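PDB 6F2P: paenibacillus xanthan lyase from Paenibacillus, which cleaves the polysaccharide xanthan by a lyase (elimination) reaction, as a multidomain polysaccharide lyase of family 8. Local coordinates for residues A[829-841]-A[872-884]. Residues are numbered along the deposited sequence; the frame is centred on the assembly and turned at random.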
ATOM      1  N   THR A 829      16.003 -39.385 -10.457  1.00 38.87           N
ATOM      2  CA  THR A 829      15.600 -40.193 -11.604  1.00 41.20           C
ATOM      3  C   THR A 829      14.611 -39.417 -12.474  1.00 47.64           C
ATOM      4  O   THR A 829      14.329 -39.801 -13.612  1.00 48.28           O
ATOM      5  CB  THR A 829      15.013 -41.552 -11.168  1.00 41.60           C
ATOM      6  OG1 THR A 829      14.019 -41.345 -10.159  1.00 50.78           O
ATOM      7  CG2 THR A 829      16.111 -42.449 -10.601  1.00 33.27           C
ATOM      8  N   ASN A 830      14.098 -38.320 -11.920  1.00 47.41           N
ATOM      9  CA  ASN A 830      13.239 -37.389 -12.638  1.00 40.19           C
ATOM     10  C   ASN A 830      13.967 -36.064 -12.819  1.00 38.60           C
ATOM     11  O   ASN A 830      13.833 -35.163 -11.991  1.00 35.68           O
ATOM     12  CB  ASN A 830      11.951 -37.163 -11.849  1.00 41.01           C
ATOM     13  CG  ASN A 830      10.854 -36.523 -12.679  1.00 43.85           C
ATOM     14  OD1 ASN A 830      11.123 -35.827 -13.662  1.00 41.34           O
ATOM     15  ND2 ASN A 830       9.602 -36.754 -12.283  1.00 40.00           N
ATOM     16  N   SER A 831      14.747 -35.961 -13.895  1.00 43.58           N
ATOM     17  CA  SER A 831      15.516 -34.755 -14.202  1.00 39.99           C
ATOM     18  C   SER A 831      15.357 -34.361 -15.666  1.00 36.59           C
ATOM     19  O   SER A 831      15.777 -35.099 -16.558  1.00 36.78           O
ATOM     20  CB  SER A 831      17.002 -34.975 -13.904  1.00 37.83           C
ATOM     21  OG  SER A 831      17.225 -35.247 -12.532  1.00 38.11           O
ATOM     22  N   GLY A 832      14.768 -33.194 -15.912  1.00 31.56           N
ATOM     23  CA  GLY A 832      14.568 -32.725 -17.273  1.00 31.72           C
ATOM     24  C   GLY A 832      15.797 -32.059 -17.869  1.00 35.89           C
ATOM     25  O   GLY A 832      16.920 -32.247 -17.390  1.00 32.30           O
ATOM     26  N   ILE A 833      15.579 -31.288 -18.931  1.00 33.07           N
ATOM     27  CA  ILE A 833      16.631 -30.498 -19.565  1.00 34.21           C
ATOM     28  C   ILE A 833      16.291 -29.024 -19.410  1.00 32.14           C
ATOM     29  O   ILE A 833      15.226 -28.581 -19.842  1.00 31.92           O
ATOM     30  CB  ILE A 833      16.750 -30.795 -21.072  1.00 37.96           C
ATOM     31  CG1 ILE A 833      17.084 -32.269 -21.311  1.00 33.63           C
ATOM     32  CG2 ILE A 833      17.784 -29.882 -21.713  1.00 27.23           C
ATOM     33  CD1 ILE A 833      17.191 -32.629 -22.763  1.00 27.43           C
ATOM     34  N   TYR A 834      17.194 -28.264 -18.801  1.00 31.51           N
ATOM     35  CA  TYR A 834      16.900 -26.874 -18.473  1.00 29.06           C
ATOM     36  C   TYR A 834      17.738 -25.844 -19.230  1.00 28.85           C
ATOM     37  O   TYR A 834      18.881 -26.109 -19.605  1.00 36.89           O
ATOM     38  CB  TYR A 834      16.985 -26.665 -16.962  1.00 25.49           C
ATOM     39  CG  TYR A 834      15.788 -27.242 -16.238  1.00 29.13           C
ATOM     40  CD1 TYR A 834      15.736 -28.590 -15.894  1.00 28.89           C
ATOM     41  CD2 TYR A 834      14.696 -26.443 -15.923  1.00 29.44           C
ATOM     42  CE1 TYR A 834      14.633 -29.121 -15.245  1.00 30.68           C
ATOM     43  CE2 TYR A 834      13.586 -26.967 -15.277  1.00 32.59           C
ATOM     44  CZ  TYR A 834      13.559 -28.303 -14.943  1.00 31.94           C
ATOM     45  OH  TYR A 834      12.457 -28.811 -14.298  1.00 28.42           O
ATOM     46  N   GLN A 835      17.140 -24.682 -19.471  1.00 23.19           N
ATOM     47  CA  GLN A 835      17.828 -23.549 -20.080  1.00 23.59           C
ATOM     48  C   GLN A 835      17.792 -22.371 -19.118  1.00 27.03           C
ATOM     49  O   GLN A 835      16.718 -21.926 -18.717  1.00 34.44           O
ATOM     50  CB  GLN A 835      17.153 -23.140 -21.393  1.00 25.96           C
ATOM     51  CG  GLN A 835      17.640 -21.803 -21.953  1.00 25.32           C
ATOM     52  CD  GLN A 835      18.978 -21.938 -22.656  1.00 38.97           C
ATOM     53  OE1 GLN A 835      19.137 -22.791 -23.532  1.00 36.61           O
ATOM     54  NE2 GLN A 835      19.956 -21.112 -22.262  1.00 35.02           N
ATOM     55  N   LEU A 836      18.960 -21.866 -18.747  1.00 27.58           N
ATOM     56  CA  LEU A 836      19.040 -20.707 -17.868  1.00 25.52           C
ATOM     57  C   LEU A 836      18.953 -19.405 -18.656  1.00 29.18           C
ATOM     58  O   LEU A 836      19.571 -19.259 -19.715  1.00 32.49           O
ATOM     59  CB  LEU A 836      20.343 -20.728 -17.074  1.00 25.05           C
ATOM     60  CG  LEU A 836      20.655 -19.467 -16.268  1.00 22.67           C
ATOM     61  CD1 LEU A 836      19.767 -19.381 -15.029  1.00 21.70           C
ATOM     62  CD2 LEU A 836      22.117 -19.425 -15.889  1.00 22.28           C
ATOM     63  N   SER A 837      18.170 -18.465 -18.141  1.00 26.01           N
ATOM     64  CA  SER A 837      18.155 -17.112 -18.675  1.00 25.03           C
ATOM     65  C   SER A 837      18.318 -16.141 -17.517  1.00 25.34           C
ATOM     66  O   SER A 837      17.946 -16.447 -16.385  1.00 24.55           O
ATOM     67  CB  SER A 837      16.859 -16.822 -19.442  1.00 27.22           C
ATOM     68  OG  SER A 837      15.717 -16.847 -18.598  1.00 26.83           O
ATOM     69  N   ILE A 838      18.900 -14.980 -17.791  1.00 23.27           N
ATOM     70  CA  ILE A 838      19.007 -13.938 -16.786  1.00 22.65           C
ATOM     71  C   ILE A 838      18.438 -12.680 -17.394  1.00 25.99           C
ATOM     72  O   ILE A 838      18.853 -12.267 -18.475  1.00 27.21           O
ATOM     73  CB  ILE A 838      20.470 -13.688 -16.363  1.00 29.05           C
ATOM     74  CG1 ILE A 838      21.054 -14.932 -15.693  1.00 27.42           C
ATOM     75  CG2 ILE A 838      20.560 -12.502 -15.421  1.00 22.76           C
ATOM     76  CD1 ILE A 838      22.543 -14.863 -15.471  1.00 23.10           C
ATOM     77  N   ASN A 839      17.471 -12.082 -16.707  1.00 29.26           N
ATOM     78  CA  ASN A 839      16.852 -10.846 -17.172  1.00 29.39           C
ATOM     79  C   ASN A 839      16.320 -10.910 -18.606  1.00 29.45           C
ATOM     80  O   ASN A 839      16.310  -9.901 -19.313  1.00 32.96           O
ATOM     81  CB  ASN A 839      17.820  -9.671 -17.009  1.00 23.30           C
ATOM     82  CG  ASN A 839      17.889  -9.173 -15.582  1.00 27.35           C
ATOM     83  OD1 ASN A 839      17.592  -9.906 -14.637  1.00 29.59           O
ATOM     84  ND2 ASN A 839      18.260  -7.911 -15.417  1.00 26.35           N
ATOM     85  N   GLY A 840      15.889 -12.098 -19.030  1.00 26.98           N
ATOM     86  CA  GLY A 840      15.304 -12.275 -20.348  1.00 29.53           C
ATOM     87  C   GLY A 840      16.283 -12.720 -21.423  1.00 35.27           C
ATOM     88  O   GLY A 840      15.895 -12.964 -22.568  1.00 34.73           O
ATOM     89  N   THR A 841      17.554 -12.824 -21.050  1.00 32.09           N
ATOM     90  CA  THR A 841      18.609 -13.256 -21.957  1.00 29.23           C
ATOM     91  C   THR A 841      19.034 -14.674 -21.590  1.00 32.45           C
ATOM     92  O   THR A 841      19.454 -14.916 -20.458  1.00 36.69           O
ATOM     93  CB  THR A 841      19.848 -12.341 -21.815  1.00 33.70           C
ATOM     94  OG1 THR A 841      19.483 -10.979 -22.068  1.00 25.48           O
ATOM     95  CG2 THR A 841      20.961 -12.768 -22.764  1.00 29.33           C
ATOM     96  N   SER A 872      19.547  -6.749  -7.864  1.00 21.65           N
ATOM     97  CA  SER A 872      18.829  -7.994  -8.074  1.00 22.27           C
ATOM     98  C   SER A 872      18.802  -8.386  -9.549  1.00 22.01           C
ATOM     99  O   SER A 872      18.726  -7.527 -10.433  1.00 19.64           O
ATOM    100  CB  SER A 872      17.409  -7.886  -7.514  1.00 21.57           C
ATOM    101  OG  SER A 872      17.439  -7.684  -6.110  1.00 18.91           O
ATOM    102  N   TYR A 873      18.895  -9.688  -9.804  1.00 19.91           N
ATOM    103  CA  TYR A 873      18.792 -10.224 -11.156  1.00 23.58           C
ATOM    104  C   TYR A 873      17.875 -11.437 -11.150  1.00 24.14           C
ATOM    105  O   TYR A 873      17.852 -12.202 -10.189  1.00 24.90           O
ATOM    106  CB  TYR A 873      20.172 -10.600 -11.706  1.00 18.94           C
ATOM    107  CG  TYR A 873      21.041  -9.406 -12.039  1.00 23.18           C
ATOM    108  CD1 TYR A 873      21.743  -8.732 -11.047  1.00 19.35           C
ATOM    109  CD2 TYR A 873      21.158  -8.954 -13.347  1.00 26.02           C
ATOM    110  CE1 TYR A 873      22.523  -7.641 -11.342  1.00 19.16           C
ATOM    111  CE2 TYR A 873      21.946  -7.862 -13.655  1.00 24.57           C
ATOM    112  CZ  TYR A 873      22.627  -7.210 -12.649  1.00 25.33           C
ATOM    113  OH  TYR A 873      23.414  -6.120 -12.952  1.00 33.18           O
ATOM    114  N   LEU A 874      17.110 -11.611 -12.217  1.00 24.40           N
ATOM    115  CA  LEU A 874      16.199 -12.738 -12.292  1.00 23.43           C
ATOM    116  C   LEU A 874      16.835 -13.915 -13.033  1.00 26.91           C
ATOM    117  O   LEU A 874      17.093 -13.849 -14.239  1.00 23.50           O
ATOM    118  CB  LEU A 874      14.886 -12.328 -12.957  1.00 23.47           C
ATOM    119  CG  LEU A 874      14.197 -11.084 -12.397  1.00 27.97           C
ATOM    120  CD1 LEU A 874      13.093 -10.635 -13.354  1.00 27.90           C
ATOM    121  CD2 LEU A 874      13.644 -11.354 -11.002  1.00 18.28           C
ATOM    122  N   PHE A 875      17.089 -14.989 -12.290  1.00 27.76           N
ATOM    123  CA  PHE A 875      17.629 -16.220 -12.846  1.00 25.20           C
ATOM    124  C   PHE A 875      16.475 -17.177 -13.105  1.00 22.89           C
ATOM    125  O   PHE A 875      15.858 -17.684 -12.165  1.00 23.37           O
ATOM    126  CB  PHE A 875      18.596 -16.876 -11.854  1.00 24.04           C
ATOM    127  CG  PHE A 875      19.932 -16.187 -11.731  1.00 22.31           C
ATOM    128  CD1 PHE A 875      20.022 -14.866 -11.335  1.00 22.95           C
ATOM    129  CD2 PHE A 875      21.105 -16.890 -11.959  1.00 24.39           C
ATOM    130  CE1 PHE A 875      21.253 -14.250 -11.201  1.00 25.76           C
ATOM    131  CE2 PHE A 875      22.332 -16.286 -11.828  1.00 19.27           C
ATOM    132  CZ  PHE A 875      22.411 -14.965 -11.446  1.00 24.82           C
ATOM    133  N   ARG A 876      16.181 -17.430 -14.375  1.00 29.07           N
ATOM    134  CA  ARG A 876      15.082 -18.324 -14.740  1.00 32.02           C
ATOM    135  C   ARG A 876      15.587 -19.651 -15.305  1.00 33.03           C
ATOM    136  O   ARG A 876      16.456 -19.678 -16.185  1.00 33.25           O
ATOM    137  CB  ARG A 876      14.156 -17.650 -15.755  1.00 26.57           C
ATOM    138  CG  ARG A 876      13.173 -18.598 -16.406  1.00 30.28           C
ATOM    139  CD  ARG A 876      12.259 -17.874 -17.380  1.00 24.54           C
ATOM    140  NE  ARG A 876      11.589 -16.735 -16.760  1.00 32.36           N
ATOM    141  CZ  ARG A 876      10.461 -16.191 -17.212  1.00 37.93           C
ATOM    142  NH1 ARG A 876       9.864 -16.688 -18.287  1.00 33.37           N
ATOM    143  NH2 ARG A 876       9.922 -15.155 -16.582  1.00 33.76           N
ATOM    144  N   LEU A 877      15.045 -20.750 -14.791  1.00 25.52           N
ATOM    145  CA  LEU A 877      15.360 -22.075 -15.315  1.00 21.42           C
ATOM    146  C   LEU A 877      14.128 -22.680 -15.998  1.00 33.66           C
ATOM    147  O   LEU A 877      13.119 -22.982 -15.346  1.00 23.29           O
ATOM    148  CB  LEU A 877      15.874 -22.994 -14.206  1.00 24.06           C
ATOM    149  CG  LEU A 877      17.311 -22.801 -13.703  1.00 25.34           C
ATOM    150  CD1 LEU A 877      17.547 -23.670 -12.498  1.00 21.08           C
ATOM    151  CD2 LEU A 877      18.340 -23.114 -14.789  1.00 20.06           C
ATOM    152  N   LYS A 878      14.228 -22.847 -17.314  1.00 30.00           N
ATOM    153  CA  LYS A 878      13.106 -23.255 -18.131  1.00 23.57           C
ATOM    154  C   LYS A 878      13.262 -24.680 -18.643  1.00 36.06           C
ATOM    155  O   LYS A 878      14.287 -25.028 -19.238  1.00 35.97           O
ATOM    156  CB  LYS A 878      12.953 -22.305 -19.317  1.00 28.05           C
ATOM    157  CG  LYS A 878      11.814 -22.675 -20.260  1.00 31.06           C
ATOM    158  CD  LYS A 878      11.770 -21.767 -21.483  1.00 35.72           C
ATOM    159  CE  LYS A 878      12.999 -21.956 -22.365  1.00 44.80           C
ATOM    160  NZ  LYS A 878      12.926 -21.129 -23.602  1.00 62.37           N
ATOM    161  N   THR A 879      12.236 -25.500 -18.418  1.00 34.59           N
ATOM    162  CA  THR A 879      12.202 -26.848 -18.963  1.00 32.74           C
ATOM    163  C   THR A 879      12.139 -26.780 -20.490  1.00 35.88           C
ATOM    164  O   THR A 879      11.264 -26.122 -21.048  1.00 35.58           O
ATOM    165  CB  THR A 879      10.988 -27.629 -18.434  1.00 35.13           C
ATOM    166  OG1 THR A 879      11.048 -27.697 -17.004  1.00 34.75           O
ATOM    167  CG2 THR A 879      10.968 -29.039 -19.001  1.00 33.75           C
ATOM    168  N   THR A 880      13.078 -27.440 -21.162  1.00 37.03           N
ATOM    169  CA  THR A 880      13.130 -27.400 -22.621  1.00 31.59           C
ATOM    170  C   THR A 880      12.969 -28.788 -23.224  1.00 36.08           C
ATOM    171  O   THR A 880      12.855 -28.926 -24.442  1.00 35.82           O
ATOM    172  CB  THR A 880      14.448 -26.783 -23.148  1.00 26.69           C
ATOM    173  OG1 THR A 880      15.567 -27.501 -22.618  1.00 39.48           O
ATOM    174  CG2 THR A 880      14.561 -25.326 -22.754  1.00 28.06           C
ATOM    175  N   GLY A 881      12.951 -29.809 -22.371  1.00 31.32           N
ATOM    176  CA  GLY A 881      12.838 -31.181 -22.829  1.00 26.17           C
ATOM    177  C   GLY A 881      13.201 -32.179 -21.749  1.00 33.44           C
ATOM    178  O   GLY A 881      13.190 -31.846 -20.567  1.00 41.34           O
ATOM    179  N   LYS A 882      13.524 -33.407 -22.145  1.00 37.89           N
ATOM    180  CA  LYS A 882      13.873 -34.445 -21.176  1.00 43.06           C
ATOM    181  C   LYS A 882      14.643 -35.608 -21.793  1.00 45.88           C
ATOM    182  O   LYS A 882      14.435 -35.978 -22.948  1.00 43.92           O
ATOM    183  CB  LYS A 882      12.630 -34.970 -20.433  1.00 37.54           C
ATOM    184  CG  LYS A 882      11.666 -35.789 -21.285  1.00 44.75           C
ATOM    185  CD  LYS A 882      10.450 -36.288 -20.486  1.00 46.12           C
ATOM    186  CE  LYS A 882      10.790 -37.482 -19.589  1.00 46.59           C
ATOM    187  NZ  LYS A 882      11.302 -38.667 -20.344  1.00 49.81           N
ATOM    188  N   ASN A 883      15.546 -36.175 -21.005  1.00 46.96           N
ATOM    189  CA  ASN A 883      16.220 -37.394 -21.398  1.00 49.70           C
ATOM    190  C   ASN A 883      15.218 -38.542 -21.411  1.00 47.36           C
ATOM    191  O   ASN A 883      14.355 -38.637 -20.533  1.00 45.93           O
ATOM    192  CB  ASN A 883      17.365 -37.697 -20.432  1.00 50.32           C
ATOM    193  CG  ASN A 883      18.292 -38.774 -20.948  1.00 51.06           C
ATOM    194  OD1 ASN A 883      17.990 -39.965 -20.857  1.00 51.92           O
ATOM    195  ND2 ASN A 883      19.433 -38.361 -21.494  1.00 48.14           N
ATOM    196  N   VAL A 884      15.339 -39.416 -22.404  1.00 49.70           N
ATOM    197  CA  VAL A 884      14.420 -40.539 -22.562  1.00 49.37           C
ATOM    198  C   VAL A 884      14.375 -41.439 -21.329  1.00 47.71           C
ATOM    199  O   VAL A 884      13.384 -42.128 -21.087  1.00 46.67           O
ATOM    200  CB  VAL A 884      14.796 -41.390 -23.780  1.00 49.63           C
ATOM    201  CG1 VAL A 884      13.610 -42.243 -24.219  1.00 32.58           C
ATOM    202  CG2 VAL A 884      15.268 -40.491 -24.916  1.00 56.86           C
TER
HETATM  203  O   HOH W   1      16.531 -34.782 -18.944  1.00 30.88           O
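I838 lies along F875 on the buried face of an antiparallel strand pair, its CG1 4.2 Å from the ring centroid and almost on the ring normal. Its CD1 carries on toward CE2 and CZ of the same ring. Next along this face, L836 CB meets L877 CD2 at 3.9 Å, and the Y834 ring turns one face to T879 CA in a CH-pi contact. With CG beside its own backbone N (chi1 -75°), the Y834 ring leans over the partner strand, where CD2 lies 4.0 Å from L877 CB and CE2 approaches T879 OG1, itself hydrogen-bonded to N800. Replacing Y834 by alanine removes the ring, which would probably leave T879 CA uncovered and open a gap beside L877 CB. Regular backbone bonds join Q835 to K878 and S837 to R876. At one end the side chain of N839 continues the ladder: OD1 takes the L874 N-H at 3.0 Å, nearly straight along the amide C=O. At the other, I833 O is gripped twice, by T880 N at 2.8 Å and by T880 OG1 from above the carbonyl plane. The opposite face is more polar and partly open to solvent: S837 OG lies beside R876 CB, while the arginine chain runs on to a salt bridge with E808, and the partly exposed K878 runs out beside it toward solvent. Beyond the type I' turn 838-841, strand 841-848 flanks 832-838, making a beta hairpin; 806-813 borders 871-882 on its other side. The aliphatic and aromatic face packs on strands 857-867 and 891-900 of the second sheet, closing a beta sandwich.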